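Local coordinates for hypothetical protein (Giardia lamblia, PDB 3I3F) that is of unknown function but has the YjgF-like fold of the endoribonuclease L-PSP family, assembles as a trimer and carries bound pentanoic acid, at residues G37-L41 with N135-Q140; I87-L93 with L125-V131; P13-V19 with Q31-N36. One frame throughout, in Å; residues are numbered along the deposited sequence.

Interaction 1 of 3, residues G37-L41 with N135-Q140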
# COMPACT_ATOMS: atom_id res chain seq x y z
N GLY A 37 9.63 -9.33 -14.13
CA GLY A 37 9.92 -8.03 -14.76
C GLY A 37 9.43 -6.81 -14.00
O GLY A 37 9.42 -5.71 -14.54
N MET A 38 9.03 -7.00 -12.74
CA MET A 38 8.60 -5.91 -11.88
C MET A 38 9.49 -5.83 -10.65
O MET A 38 9.92 -6.86 -10.12
CB MET A 38 7.14 -6.10 -11.45
CG MET A 38 6.14 -6.11 -12.59
SD MET A 38 6.05 -4.56 -13.50
CE MET A 38 5.39 -3.46 -12.25
N VAL A 39 9.77 -4.60 -10.21
CA VAL A 39 10.61 -4.36 -9.04
C VAL A 39 9.76 -3.76 -7.92
O VAL A 39 8.98 -2.83 -8.16
CB VAL A 39 11.76 -3.39 -9.37
CG1 VAL A 39 12.71 -3.26 -8.17
CG2 VAL A 39 12.52 -3.86 -10.60
N TYR A 40 9.91 -4.31 -6.72
CA TYR A 40 9.27 -3.79 -5.51
C TYR A 40 10.36 -3.37 -4.54
O TYR A 40 11.40 -4.01 -4.47
CB TYR A 40 8.41 -4.88 -4.85
CG TYR A 40 7.21 -5.29 -5.66
CD1 TYR A 40 5.94 -4.84 -5.33
CD2 TYR A 40 7.34 -6.13 -6.77
CE1 TYR A 40 4.83 -5.21 -6.08
CE2 TYR A 40 6.24 -6.50 -7.52
CZ TYR A 40 4.98 -6.04 -7.17
OH TYR A 40 3.88 -6.40 -7.90
N LEU A 41 10.13 -2.29 -3.80
CA LEU A 41 11.08 -1.84 -2.79
C LEU A 41 10.48 -1.88 -1.39
O LEU A 41 9.30 -1.60 -1.20
CB LEU A 41 11.55 -0.41 -3.06
CG LEU A 41 12.21 -0.10 -4.41
CD1 LEU A 41 12.70 1.34 -4.41
CD2 LEU A 41 13.36 -1.05 -4.71
N ASN A 135 5.88 1.09 -0.81
CA ASN A 135 5.14 0.49 -1.93
C ASN A 135 5.57 1.03 -3.30
O ASN A 135 4.74 1.21 -4.19
CB ASN A 135 3.63 0.65 -1.73
CG ASN A 135 3.13 -0.13 -0.53
OD1 ASN A 135 3.58 -1.24 -0.27
ND2 ASN A 135 2.19 0.46 0.20
N VAL A 136 6.87 1.27 -3.46
CA VAL A 136 7.40 1.63 -4.77
C VAL A 136 7.33 0.39 -5.65
O VAL A 136 7.88 -0.66 -5.30
CB VAL A 136 8.86 2.12 -4.70
CG1 VAL A 136 9.44 2.29 -6.10
CG2 VAL A 136 8.93 3.43 -3.92
N VAL A 137 6.62 0.52 -6.77
CA VAL A 137 6.48 -0.54 -7.76
C VAL A 137 6.96 0.02 -9.09
O VAL A 137 6.51 1.09 -9.51
CB VAL A 137 5.01 -1.01 -7.88
CG1 VAL A 137 4.89 -2.15 -8.89
CG2 VAL A 137 4.48 -1.43 -6.51
N ALA A 138 7.88 -0.69 -9.74
CA ALA A 138 8.48 -0.22 -10.98
C ALA A 138 8.66 -1.37 -11.97
O ALA A 138 8.79 -2.52 -11.58
CB ALA A 138 9.83 0.42 -10.69
N ALA A 139 8.66 -1.03 -13.26
CA ALA A 139 8.95 -1.99 -14.32
C ALA A 139 10.45 -2.08 -14.53
O ALA A 139 11.17 -1.10 -14.35
CB ALA A 139 8.25 -1.58 -15.61
N GLN A 140 10.93 -3.26 -14.92
CA GLN A 140 12.33 -3.41 -15.34
C GLN A 140 12.50 -2.93 -16.78
O GLN A 140 11.53 -2.86 -17.54
CB GLN A 140 12.78 -4.87 -15.22
CG GLN A 140 13.14 -5.29 -13.80
CD GLN A 140 13.84 -6.63 -13.76
OE1 GLN A 140 13.36 -7.61 -14.34
NE2 GLN A 140 14.96 -6.70 -13.06
O HOH W 1 12.44 -10.17 -13.82
O HOH W 2 7.44 -0.67 0.85
O HOH W 3 8.87 1.20 -1.39
O HOH W 4 6.94 -2.35 -2.74
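Met38–Leu41 and Val136–Ala139 run antiparallel as neighbouring strands of the sheet, their axes 4.6 Å apart. Val39 and Ala138 form the hydrogen-bonded pair: Val39 N reaches Ala138 O at 2.7 Å, almost straight, and Ala138 N returns to Val39 O at 2.9 Å. Gln140 N to Gly37 O and Leu41 N to Val136 O continue the pairing at the two ends. At Leu41 O three waters take over, bridging to Asn135 N, Val136 N and Val136 O.

On one face the ring of Tyr40 lies alongside Val137, with Val137 CG1 over the rim of the ring. Met38 folds back through bent torsions (chi2 -63°, chi3 -66°), bringing CE to 3.6 Å from Val137 CG1. On the other face Leu41 CD1 meets Val136 CG1 at 3.8 Å, and Val39 CG2 sits 3.6 Å from Gln140 CG, packed against helix 56-74 and the loop that follows it. The amide of Gln140 is used at both ends: NE2 bonds to Ala75 O, and OE1 takes a water shared with Gly37 N.

Branched and small residues thus give two apolar faces, one for the helix layer and one where Tyr40 and Val137 pack against neighbouring subunits.

Interaction 2 of 3, residues I87-L93 with L125-V131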
# COMPACT_ATOMS: atom_id res chain seq x y z
N ILE A 87 3.47 7.79 -0.07
CA ILE A 87 4.24 8.64 0.82
C ILE A 87 3.57 8.70 2.19
O ILE A 87 2.37 8.94 2.29
CB ILE A 87 4.36 10.07 0.27
CG1 ILE A 87 5.06 10.06 -1.09
CG2 ILE A 87 5.12 10.97 1.25
CD1 ILE A 87 4.63 11.18 -1.98
N PHE A 88 4.36 8.46 3.24
CA PHE A 88 3.95 8.74 4.60
C PHE A 88 4.78 9.91 5.10
O PHE A 88 6.00 9.83 5.16
CB PHE A 88 4.17 7.53 5.52
CG PHE A 88 3.18 6.42 5.32
CD1 PHE A 88 1.82 6.63 5.53
CD2 PHE A 88 3.60 5.15 4.95
CE1 PHE A 88 0.90 5.60 5.36
CE2 PHE A 88 2.69 4.11 4.78
CZ PHE A 88 1.34 4.34 4.98
N LEU A 89 4.11 11.02 5.41
CA LEU A 89 4.77 12.16 6.04
C LEU A 89 4.49 12.10 7.53
O LEU A 89 3.41 11.66 7.95
CB LEU A 89 4.25 13.48 5.46
CG LEU A 89 4.56 13.74 3.99
CD1 LEU A 89 3.92 15.04 3.53
CD2 LEU A 89 6.06 13.76 3.73
N SER A 90 5.45 12.51 8.35
CA SER A 90 5.25 12.50 9.79
C SER A 90 4.08 13.39 10.18
O SER A 90 3.90 14.47 9.61
CB SER A 90 6.52 12.96 10.52
OG SER A 90 6.29 13.04 11.91
N THR A 91 3.30 12.94 11.16
CA THR A 91 2.23 13.77 11.72
C THR A 91 2.79 15.07 12.32
O THR A 91 2.06 16.06 12.44
CB THR A 91 1.44 13.00 12.80
OG1 THR A 91 2.35 12.40 13.73
CG2 THR A 91 0.58 11.92 12.17
N SER A 92 4.07 15.06 12.67
CA SER A 92 4.74 16.23 13.25
C SER A 92 5.05 17.36 12.25
O SER A 92 5.36 18.48 12.67
CB SER A 92 6.04 15.81 13.94
OG SER A 92 7.02 15.41 12.99
N LEU A 93 4.97 17.09 10.95
CA LEU A 93 5.36 18.08 9.94
C LEU A 93 4.44 19.29 9.92
O LEU A 93 3.22 19.16 10.06
CB LEU A 93 5.41 17.47 8.54
CG LEU A 93 6.45 16.39 8.24
CD1 LEU A 93 6.57 16.20 6.73
CD2 LEU A 93 7.81 16.71 8.84
N LEU A 125 5.50 7.88 12.25
CA LEU A 125 6.65 7.12 11.76
C LEU A 125 7.58 6.77 12.90
O LEU A 125 7.46 7.30 14.01
CB LEU A 125 7.41 7.92 10.70
CG LEU A 125 6.57 8.46 9.54
CD1 LEU A 125 7.43 9.29 8.59
CD2 LEU A 125 5.90 7.32 8.79
N GLN A 126 8.53 5.87 12.63
CA GLN A 126 9.53 5.48 13.62
C GLN A 126 10.41 6.68 14.00
O GLN A 126 10.48 7.67 13.27
CB GLN A 126 10.38 4.31 13.11
CG GLN A 126 9.59 3.00 13.01
CD GLN A 126 10.32 1.91 12.27
OE1 GLN A 126 11.54 1.95 12.12
NE2 GLN A 126 9.58 0.91 11.81
N GLU A 127 11.08 6.58 15.15
CA GLU A 127 11.78 7.71 15.77
C GLU A 127 12.68 8.48 14.80
O GLU A 127 13.51 7.88 14.10
CB GLU A 127 12.61 7.22 16.97
CG GLU A 127 13.20 8.34 17.82
CD GLU A 127 13.83 7.83 19.10
OE1 GLU A 127 13.62 6.64 19.43
OE2 GLU A 127 14.53 8.61 19.78
N GLY A 128 12.49 9.80 14.75
CA GLY A 128 13.34 10.69 13.95
C GLY A 128 12.94 10.85 12.49
O GLY A 128 13.36 11.81 11.84
N LEU A 129 12.12 9.93 11.97
CA LEU A 129 11.75 9.94 10.56
C LEU A 129 10.68 11.00 10.28
O LEU A 129 9.65 11.04 10.95
CB LEU A 129 11.22 8.57 10.13
CG LEU A 129 12.16 7.38 10.31
CD1 LEU A 129 11.47 6.10 9.84
CD2 LEU A 129 13.46 7.59 9.55
N LEU A 130 10.95 11.86 9.30
CA LEU A 130 10.02 12.91 8.89
C LEU A 130 9.24 12.52 7.63
O LEU A 130 8.16 13.06 7.37
CB LEU A 130 10.77 14.22 8.64
CG LEU A 130 11.57 14.75 9.84
CD1 LEU A 130 12.39 15.96 9.43
CD2 LEU A 130 10.64 15.09 11.00
N VAL A 131 9.80 11.59 6.86
CA VAL A 131 9.18 11.12 5.63
C VAL A 131 9.58 9.67 5.39
O VAL A 131 10.68 9.24 5.76
CB VAL A 131 9.61 11.99 4.41
CG1 VAL A 131 11.13 12.04 4.28
CG2 VAL A 131 8.97 11.47 3.12
O HOH W 5 6.12 10.60 13.03
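Leu93 and Leu130 form the apolar centre, with Leu93 CD2 packed 3.9 Å from Leu130 CB, while Leu93 CD1 lies beside the carbonyl oxygen of Leu130. One step along, Leu89 CD2 meets Val131 CG2 at 3.8 Å. The first torsion of Val131 (chi1 56°) places CG2 anti to the backbone N, on the side of Leu89, and both side chains also pack on Phe101 of helix 95-108. On the opposite side of the strand from Leu89, Leu125 lays its methyls against Phe88 and the backbone: CD2 touches Phe88 CB at 3.7 Å and CD1 lies close to Ser90 N. Phe88 and Leu125 both pack on Val121 of the second subunit, so this side of the contact belongs to the subunit interface.

Leu89 and Val131 are a non-hydrogen-bonded antiparallel pair where strand 82-90 ends and strand 131-139 begins. Next to them a single backbone bond joins the segments, from Ser90 N to Leu130 O at 2.9 Å; the donor stands 48° out of the carbonyl plane.

The polar edge begins at Ser90. Its OG, anti to the backbone N, shares a 2.7 Å hydrogen bond with Ser92 OG, and a water connects it to Leu125 N. The type I turn Ser90–Leu93 closes this end. On the partner side Gln126–Leu129 form a type II turn, in which Gly128 takes the positive phi of the third position, easy for a residue without a side chain.

Leucines suit a loop that must fill space between strand, helices and a neighbouring subunit, while the serine hydroxyls pair with each other. Packing at Leu125 and Leu130, with hydrogen bonds from Gln60 to Gly128 O and Leu130 N, probably steadies the loop carrying Gln126, whose NE2 hydrogen-bonds to a bound pentanoic acid.

Interaction 3 of 3, residues P13-V19 with Q31-N36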
# COMPACT_ATOMS: atom_id res chain seq x y z
N PRO A 13 8.37 -19.09 -11.87
CA PRO A 13 9.59 -18.37 -11.51
C PRO A 13 9.59 -17.90 -10.06
O PRO A 13 8.54 -17.53 -9.53
CB PRO A 13 9.57 -17.16 -12.46
CG PRO A 13 8.14 -16.92 -12.71
CD PRO A 13 7.48 -18.27 -12.72
N THR A 14 10.76 -17.92 -9.44
CA THR A 14 10.90 -17.42 -8.07
C THR A 14 11.06 -15.90 -8.07
O THR A 14 11.61 -15.34 -9.01
CB THR A 14 12.11 -18.04 -7.35
OG1 THR A 14 12.15 -17.60 -5.99
CG2 THR A 14 13.42 -17.65 -8.04
N PRO A 15 10.55 -15.24 -7.02
CA PRO A 15 10.98 -13.86 -6.80
C PRO A 15 12.44 -13.85 -6.33
O PRO A 15 12.90 -14.81 -5.72
CB PRO A 15 10.05 -13.37 -5.69
CG PRO A 15 9.58 -14.59 -5.00
CD PRO A 15 9.53 -15.67 -6.04
N THR A 16 13.15 -12.77 -6.65
CA THR A 16 14.54 -12.62 -6.24
C THR A 16 14.67 -11.40 -5.35
O THR A 16 14.02 -10.38 -5.59
CB THR A 16 15.47 -12.49 -7.46
OG1 THR A 16 15.05 -11.39 -8.27
CG2 THR A 16 15.45 -13.76 -8.28
N PHE A 17 15.50 -11.51 -4.32
CA PHE A 17 15.69 -10.43 -3.36
C PHE A 17 17.11 -9.91 -3.47
O PHE A 17 18.07 -10.69 -3.48
CB PHE A 17 15.37 -10.93 -1.95
CG PHE A 17 13.99 -11.50 -1.82
CD1 PHE A 17 12.91 -10.68 -1.51
CD2 PHE A 17 13.76 -12.85 -2.06
CE1 PHE A 17 11.63 -11.21 -1.42
CE2 PHE A 17 12.48 -13.38 -1.97
CZ PHE A 17 11.42 -12.56 -1.65
N LEU A 18 17.24 -8.59 -3.59
CA LEU A 18 18.52 -7.94 -3.86
C LEU A 18 18.83 -6.93 -2.77
O LEU A 18 17.93 -6.40 -2.11
CB LEU A 18 18.47 -7.21 -5.21
CG LEU A 18 18.53 -8.02 -6.51
CD1 LEU A 18 17.43 -9.06 -6.60
CD2 LEU A 18 18.47 -7.09 -7.71
N VAL A 19 20.13 -6.67 -2.58
CA VAL A 19 20.59 -5.60 -1.71
C VAL A 19 21.62 -4.77 -2.46
O VAL A 19 22.70 -5.27 -2.81
CB VAL A 19 21.21 -6.13 -0.40
CG1 VAL A 19 21.66 -4.97 0.49
CG2 VAL A 19 20.21 -7.01 0.33
N GLN A 31 15.01 -5.06 0.91
CA GLN A 31 15.30 -3.78 0.28
C GLN A 31 14.71 -3.71 -1.12
O GLN A 31 14.09 -2.72 -1.50
CB GLN A 31 16.82 -3.56 0.23
CG GLN A 31 17.25 -2.13 -0.03
CD GLN A 31 18.70 -2.06 -0.43
OE1 GLN A 31 19.07 -2.53 -1.50
NE2 GLN A 31 19.53 -1.47 0.43
N ILE A 32 14.92 -4.79 -1.88
CA ILE A 32 14.53 -4.87 -3.28
C ILE A 32 14.03 -6.28 -3.56
O ILE A 32 14.67 -7.25 -3.16
CB ILE A 32 15.73 -4.62 -4.23
CG1 ILE A 32 16.46 -3.32 -3.87
CG2 ILE A 32 15.27 -4.59 -5.69
CD1 ILE A 32 17.72 -3.10 -4.68
N ALA A 33 12.89 -6.40 -4.24
CA ALA A 33 12.42 -7.69 -4.74
C ALA A 33 12.08 -7.56 -6.22
O ALA A 33 11.49 -6.57 -6.64
CB ALA A 33 11.20 -8.15 -3.96
N VAL A 34 12.47 -8.56 -7.01
CA VAL A 34 12.16 -8.60 -8.43
C VAL A 34 11.35 -9.85 -8.75
O VAL A 34 11.71 -10.95 -8.33
CB VAL A 34 13.44 -8.59 -9.30
CG1 VAL A 34 13.09 -8.64 -10.78
CG2 VAL A 34 14.30 -7.37 -8.98
N VAL A 35 10.25 -9.67 -9.47
CA VAL A 35 9.37 -10.77 -9.86
C VAL A 35 8.71 -10.46 -11.20
O VAL A 35 8.05 -9.43 -11.35
CB VAL A 35 8.29 -11.06 -8.79
CG1 VAL A 35 7.52 -9.79 -8.44
CG2 VAL A 35 7.35 -12.17 -9.24
N ASN A 36 8.90 -11.34 -12.18
CA ASN A 36 8.25 -11.23 -13.49
C ASN A 36 8.41 -9.85 -14.15
O ASN A 36 7.44 -9.28 -14.65
CB ASN A 36 6.76 -11.57 -13.37
CG ASN A 36 6.52 -12.91 -12.70
OD1 ASN A 36 7.32 -13.84 -12.82
ND2 ASN A 36 5.40 -13.03 -11.99
O HOH W 6 13.02 -12.77 -10.03
O HOH W 7 10.86 -13.46 -11.68
O HOH W 8 16.71 -7.26 0.28
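Thr16–Leu18, an edge strand of the sheet within the chain, pairs antiparallel with Ile32–Val35: Thr16 N bonds to Val34 O at 2.9 Å, Val34 N to Thr16 O at 2.8 Å and Leu18 N to Ile32 O at 2.9 Å, while the return bond from Ile32 N to Leu18 O is weak at 3.4 Å.

On one face Leu18 CB packs 3.9 Å from Ile32 CB, and Thr16 OG1 comes within 3.4 Å of Val34 CB. That hydroxyl stands between its own N and carbonyl carbon (chi1 56°) and donates to a water that also binds Thr14 O and Val34 O. On the other face Phe17 CD1 lies 3.9 Å from Ala33 CB, the small alanine giving the ring room. Gln31 OE1 passes beside Val19 CA to accept from Cys20 N, and its NE2 bonds to Val24 O, so the amide braces the connecting loop.

Direct bonds therefore hold the middle and water the ends: one bridges Leu18 O and Gln31 N, and where the chains diverge past Pro15 and Val35 another binds Asn36 N. The apolar Phe17 and Ala33 turn their face to the second subunit.

Overall arrangement
All three contacts belong to one mixed sheet. Interactions 1 and 3 lie side by side, centres 9 Å apart, because strands 32-35 and 38-41 follow each other and pair: Tyr40 N is 2.8 Å from Ala33 O, a probable hydrogen bond. Interaction 2 sits across the chain's centre, about 23 Å from interaction 1 and 27 Å from interaction 3, centre to centre, and is tied to interaction 1 through strand 131-139. It supplies Gln126 to a pentanoic acid pocket also lined by Phe26, Val29, Gly43 and Glu132; the side chain of Leu129 is about 5 Å, and those of Leu41 and Gln31 about 9 Å, from a bound pentanoic acid. Each contact also meets the second subunit.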